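Local atomic coordinates of pullulanase (Bacillus acidopullulyticus, PDB entry 2WAN), a protein that hydrolyses the alpha-1,6-glucosidic linkages of pullulan and of branched starch-type polysaccharides. Residues F768-V773 / V870-N875; I821-R824 / A829-M832. All coordinates share one frame; numbering follows the deposited sequence.

Overall arrangement
Both contacts lie late in the chain, where the catalytic barrel meets the C-terminal all-beta domain. Helix 753-769 ends and the chain turns through 770-772 into strand 773-777, the eighth strand of the barrel. Contact 1 joins the C-terminal end of this helix to strand 868-873 of the C-terminal sheet and closes a loop of about a hundred residues. Contact 2 is nested inside that loop. It folds the segment after helix 811-826 back onto the helix. The two centres are about 11 Å apart. Arg-824 of contact 2 links them, because its side chain reaches the helix-end segment of contact 1.

Contact 1 of 2, residues F768-V773 / V870-N875; sequences FTSQGV and VMYNPN
Thr-769 and Tyr-872 meet through their hydroxyls, and this is the one hydrogen bond between the two segments. Tyr-872 OH donates to Thr-769 OG1 at 2.6 Å. The threonine oxygen sits at the edge of the tyrosine ring and in its plane, 3.3 Å from Tyr-872 CE1. Thr-769 carries OG1 between its backbone N and carbonyl carbon (chi1 55°). In this position OG1 also hydrogen-bonds to Ala-765 O, one turn back in helix 753-769. The helix thus fixes the acceptor that the tyrosine uses. The contact joins the end of the last helix before the eighth strand of the catalytic (beta/alpha)8 barrel to strand 868-873 of the C-terminal all-beta domain. Val-870, two residues before the tyrosine, points its CA-CB bond the same way. Its CG1 lies 4.1 Å from Thr-769 OG1, a loose contact beside the hydroxyl pair. Ser-770 OG stays 4.0 Å from Tyr-872 OH and bonds instead to Val-766 O. At the end of the strand, Asn-873 makes an Asx turn, with OD1 accepting from Asn-875 N at 3.1 Å. Asn-875 ND2 reaches the same oxygen.

Contact 2 of 2, residues I821-R824 / A829-M832; sequences IHLR and AFRM. With SO4 (sulfate ion), chain J.
Leu-823 is the first residue of segment 821-824 to touch segment 829-832. Its CG is anti to the backbone N, and CD2 comes within 4.1 Å of Phe-830 CE2. The two side chains cross at a slant. Phe-830 also packs on Ile-868 and Val-870 of strand 868-873.

Arg-824 follows and makes two kinds of contact. Its side chain is extended from CG to NE and runs past the backbone of Phe-830. Over one face of its guanidinium lie Phe-830 O and Arg-831 CG, the latter 3.6 Å from Arg-824 NE. The carbonyl of Phe-830 is close but not hydrogen-bonded to it. NH1 bonds instead to the carbonyls of Phe-768 and Ser-770, which secure the guanidinium from outside the two segments.

The carbonyl of Arg-824 is gripped side-on by Arg-831. Arg-831 NE donates to Arg-824 O at 2.9 Å with an angle of 160°. Arg-831 NH2 donates to the same Arg-824 O at 3.2 Å, less straight at 138°. The oxygen lies near the plane of the Arg-831 guanidinium, whose chain bends at chi3 (-85°). Arg-831 also binds a sulfate, probably from the crystallisation liquor: NH1 to O4 at 2.7 Å and NH2 to O3 at 2.9 Å. NH1 has a salt bridge to Asp-432 as well.

Arg-831 is thus an arginine after the helix that returns to bind a carbonyl of the last turn of helix 811-826, where the catalytic barrel meets the C-terminal all-beta domain.

Contact 1 of 2, residues F768-V773 / V870-N875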
loop_
_atom_site.group_PDB
_atom_site.type_symbol
_atom_site.label_atom_id
_atom_site.label_comp_id
_atom_site.label_asym_id
_atom_site.label_seq_id
_atom_site.Cartn_x
_atom_site.Cartn_y
_atom_site.Cartn_z
ATOM N N PHE A 768 -8.215 -2.163 -21.975
ATOM C CA PHE A 768 -7.141 -1.895 -22.937
ATOM C C PHE A 768 -7.342 -0.621 -23.763
ATOM O O PHE A 768 -6.372 -0.114 -24.369
ATOM C CB PHE A 768 -6.955 -3.086 -23.889
ATOM C CG PHE A 768 -6.541 -4.377 -23.198
ATOM C CD1 PHE A 768 -5.582 -4.374 -22.180
ATOM C CD2 PHE A 768 -7.086 -5.586 -23.605
ATOM C CE1 PHE A 768 -5.169 -5.582 -21.578
ATOM C CE2 PHE A 768 -6.706 -6.793 -23.015
ATOM C CZ PHE A 768 -5.731 -6.792 -22.006
ATOM N N THR A 769 -8.574 -0.099 -23.814
ATOM C CA THR A 769 -8.837 1.087 -24.654
ATOM C C THR A 769 -9.151 2.358 -23.860
ATOM O O THR A 769 -9.389 3.419 -24.467
ATOM C CB THR A 769 -9.941 0.833 -25.718
ATOM O OG1 THR A 769 -11.136 0.357 -25.087
ATOM C CG2 THR A 769 -9.455 -0.181 -26.748
ATOM N N SER A 770 -9.139 2.247 -22.529
ATOM C CA SER A 770 -9.370 3.392 -21.627
ATOM C C SER A 770 -8.063 4.151 -21.390
ATOM O O SER A 770 -6.973 3.553 -21.363
ATOM C CB SER A 770 -9.908 2.909 -20.284
ATOM O OG SER A 770 -11.261 2.472 -20.416
ATOM N N GLN A 771 -8.164 5.464 -21.202
ATOM C CA GLN A 771 -7.002 6.230 -20.719
ATOM C C GLN A 771 -6.614 5.739 -19.321
ATOM O O GLN A 771 -7.482 5.365 -18.526
ATOM C CB GLN A 771 -7.316 7.736 -20.675
ATOM C CG GLN A 771 -7.815 8.315 -22.012
ATOM C CD GLN A 771 -6.765 8.252 -23.113
ATOM O OE1 GLN A 771 -5.596 8.558 -22.888
ATOM N NE2 GLN A 771 -7.185 7.855 -24.313
ATOM N N GLY A 772 -5.315 5.750 -19.013
ATOM C CA GLY A 772 -4.838 5.214 -17.743
ATOM C C GLY A 772 -3.841 4.081 -17.945
ATOM O O GLY A 772 -3.262 3.923 -19.040
ATOM N N VAL A 773 -3.618 3.317 -16.875
ATOM C CA VAL A 773 -2.643 2.225 -16.906
ATOM C C VAL A 773 -3.338 0.867 -16.917
ATOM O O VAL A 773 -3.882 0.455 -15.897
ATOM C CB VAL A 773 -1.660 2.268 -15.707
ATOM C CG1 VAL A 773 -0.556 1.204 -15.906
ATOM C CG2 VAL A 773 -1.045 3.686 -15.557
ATOM N N VAL A 870 -14.140 4.513 -30.744
ATOM C CA VAL A 870 -14.326 3.238 -30.049
ATOM C C VAL A 870 -15.771 3.212 -29.529
ATOM O O VAL A 870 -16.243 4.204 -28.976
ATOM C CB VAL A 870 -13.371 3.108 -28.820
ATOM C CG1 VAL A 870 -13.664 1.841 -27.990
ATOM C CG2 VAL A 870 -11.901 3.123 -29.265
ATOM N N MET A 871 -16.458 2.079 -29.688
ATOM C CA MET A 871 -17.786 1.893 -29.069
ATOM C C MET A 871 -17.903 0.517 -28.423
ATOM O O MET A 871 -17.624 -0.503 -29.077
ATOM C CB MET A 871 -18.911 2.073 -30.102
ATOM C CG MET A 871 -20.300 1.813 -29.505
ATOM S SD MET A 871 -21.558 2.336 -30.672
ATOM C CE MET A 871 -22.958 1.372 -30.077
ATOM N N TYR A 872 -18.308 0.501 -27.152
ATOM C CA TYR A 872 -18.570 -0.739 -26.422
ATOM C C TYR A 872 -20.059 -1.023 -26.499
ATOM O O TYR A 872 -20.866 -0.169 -26.117
ATOM C CB TYR A 872 -18.173 -0.617 -24.946
ATOM C CG TYR A 872 -16.804 -0.026 -24.684
ATOM C CD1 TYR A 872 -15.658 -0.575 -25.247
ATOM C CD2 TYR A 872 -16.667 1.059 -23.830
ATOM C CE1 TYR A 872 -14.381 -0.014 -24.981
ATOM C CE2 TYR A 872 -15.417 1.625 -23.570
ATOM C CZ TYR A 872 -14.290 1.083 -24.150
ATOM O OH TYR A 872 -13.069 1.649 -23.871
ATOM N N ASN A 873 -20.410 -2.200 -27.004
ATOM C CA ASN A 873 -21.810 -2.664 -27.030
ATOM C C ASN A 873 -22.001 -3.949 -26.221
ATOM O O ASN A 873 -21.815 -5.039 -26.767
ATOM C CB ASN A 873 -22.303 -2.906 -28.457
ATOM C CG ASN A 873 -23.734 -3.425 -28.469
ATOM O OD1 ASN A 873 -24.477 -3.162 -27.532
ATOM N ND2 ASN A 873 -24.100 -4.179 -29.485
ATOM N N PRO A 874 -22.397 -3.826 -24.938
ATOM C CA PRO A 874 -22.594 -5.005 -24.084
ATOM C C PRO A 874 -23.922 -5.720 -24.303
ATOM O O PRO A 874 -24.140 -6.796 -23.744
ATOM C CB PRO A 874 -22.575 -4.415 -22.677
ATOM C CG PRO A 874 -23.070 -3.020 -22.854
ATOM C CD PRO A 874 -22.511 -2.571 -24.170
ATOM N N ASN A 875 -24.788 -5.123 -25.106
ATOM C CA ASN A 875 -26.143 -5.637 -25.290
ATOM C C ASN A 875 -26.211 -6.863 -26.180
ATOM O O ASN A 875 -25.325 -7.109 -26.999
ATOM C CB ASN A 875 -27.029 -4.519 -25.819
ATOM C CG ASN A 875 -27.001 -3.317 -24.927
ATOM O OD1 ASN A 875 -27.494 -3.364 -23.796
ATOM N ND2 ASN A 875 -26.376 -2.237 -25.403
#

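Contact 2 of 2, residues I821-R824 / A829-M832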
loop_
_atom_site.group_PDB
_atom_site.type_symbol
_atom_site.label_atom_id
_atom_site.label_comp_id
_atom_site.label_asym_id
_atom_site.label_seq_id
_atom_site.Cartn_x
_atom_site.Cartn_y
_atom_site.Cartn_z
ATOM N N ILE A 821 -4.034 -5.564 -27.305
ATOM C CA ILE A 821 -2.830 -5.056 -26.639
ATOM C C ILE A 821 -1.894 -4.408 -27.667
ATOM O O ILE A 821 -1.428 -3.286 -27.458
ATOM C CB ILE A 821 -2.143 -6.161 -25.837
ATOM C CG1 ILE A 821 -2.995 -6.503 -24.618
ATOM C CG2 ILE A 821 -0.704 -5.735 -25.390
ATOM C CD1 ILE A 821 -2.717 -7.903 -24.058
ATOM N N HIS A 822 -1.659 -5.087 -28.789
ATOM C CA HIS A 822 -0.805 -4.519 -29.845
ATOM C C HIS A 822 -1.365 -3.224 -30.436
ATOM O O HIS A 822 -0.608 -2.300 -30.726
ATOM C CB HIS A 822 -0.553 -5.552 -30.949
ATOM C CG HIS A 822 0.335 -6.681 -30.510
ATOM N ND1 HIS A 822 1.685 -6.721 -30.780
ATOM C CD2 HIS A 822 0.062 -7.803 -29.805
ATOM C CE1 HIS A 822 2.200 -7.834 -30.284
ATOM N NE2 HIS A 822 1.237 -8.504 -29.681
ATOM N N LEU A 823 -2.683 -3.151 -30.593
ATOM C CA LEU A 823 -3.317 -1.903 -31.047
ATOM C C LEU A 823 -2.999 -0.723 -30.099
ATOM O O LEU A 823 -2.567 0.344 -30.558
ATOM C CB LEU A 823 -4.835 -2.084 -31.196
ATOM C CG LEU A 823 -5.555 -0.844 -31.774
ATOM C CD1 LEU A 823 -5.359 -0.753 -33.286
ATOM C CD2 LEU A 823 -7.025 -0.940 -31.444
ATOM N N ARG A 824 -3.217 -0.903 -28.800
ATOM C CA ARG A 824 -2.847 0.106 -27.807
ATOM C C ARG A 824 -1.359 0.468 -27.890
ATOM O O ARG A 824 -1.007 1.673 -27.828
ATOM C CB ARG A 824 -3.190 -0.354 -26.381
ATOM C CG ARG A 824 -3.061 0.781 -25.365
ATOM C CD ARG A 824 -3.128 0.274 -23.916
ATOM N NE ARG A 824 -2.970 1.386 -22.959
ATOM C CZ ARG A 824 -3.946 2.222 -22.585
ATOM N NH1 ARG A 824 -5.166 2.133 -23.106
ATOM N NH2 ARG A 824 -3.689 3.190 -21.705
ATOM N N ALA A 829 -2.740 7.633 -28.931
ATOM C CA ALA A 829 -4.014 8.311 -28.601
ATOM C C ALA A 829 -4.711 7.644 -27.418
ATOM O O ALA A 829 -5.391 8.304 -26.642
ATOM C CB ALA A 829 -4.947 8.305 -29.806
ATOM N N PHE A 830 -4.525 6.330 -27.285
ATOM C CA PHE A 830 -5.045 5.575 -26.145
ATOM C C PHE A 830 -4.294 5.827 -24.836
ATOM O O PHE A 830 -4.736 5.376 -23.768
ATOM C CB PHE A 830 -4.998 4.069 -26.452
ATOM C CG PHE A 830 -5.947 3.635 -27.549
ATOM C CD1 PHE A 830 -7.321 3.624 -27.339
ATOM C CD2 PHE A 830 -5.442 3.220 -28.778
ATOM C CE1 PHE A 830 -8.196 3.207 -28.359
ATOM C CE2 PHE A 830 -6.299 2.789 -29.804
ATOM C CZ PHE A 830 -7.685 2.796 -29.590
ATOM N N ARG A 831 -3.179 6.568 -24.916
ATOM C CA ARG A 831 -2.227 6.675 -23.815
ATOM C C ARG A 831 -1.829 8.140 -23.610
ATOM O O ARG A 831 -0.650 8.470 -23.407
ATOM C CB ARG A 831 -0.988 5.825 -24.120
ATOM C CG ARG A 831 -1.313 4.332 -24.205
ATOM C CD ARG A 831 -0.056 3.530 -24.511
ATOM N NE ARG A 831 0.225 3.461 -25.940
ATOM C CZ ARG A 831 1.226 4.061 -26.576
ATOM N NH1 ARG A 831 2.096 4.854 -25.938
ATOM N NH2 ARG A 831 1.357 3.869 -27.880
ATOM N N MET A 832 -2.823 9.026 -23.656
ATOM C CA MET A 832 -2.561 10.440 -23.307
ATOM C C MET A 832 -2.006 10.539 -21.883
ATOM O O MET A 832 -2.314 9.695 -21.022
ATOM C CB MET A 832 -3.821 11.286 -23.504
ATOM C CG MET A 832 -4.183 11.390 -24.947
ATOM S SD MET A 832 -5.617 12.443 -25.234
ATOM C CE MET A 832 -6.900 11.219 -25.559
HETATM S S SO4 J . 4.829 5.422 -28.247
HETATM O O1 SO4 J . 5.569 6.467 -28.951
HETATM O O2 SO4 J . 5.712 4.268 -28.007
HETATM O O3 SO4 J . 3.709 4.969 -29.101
HETATM O O4 SO4 J . 4.382 5.952 -26.942
#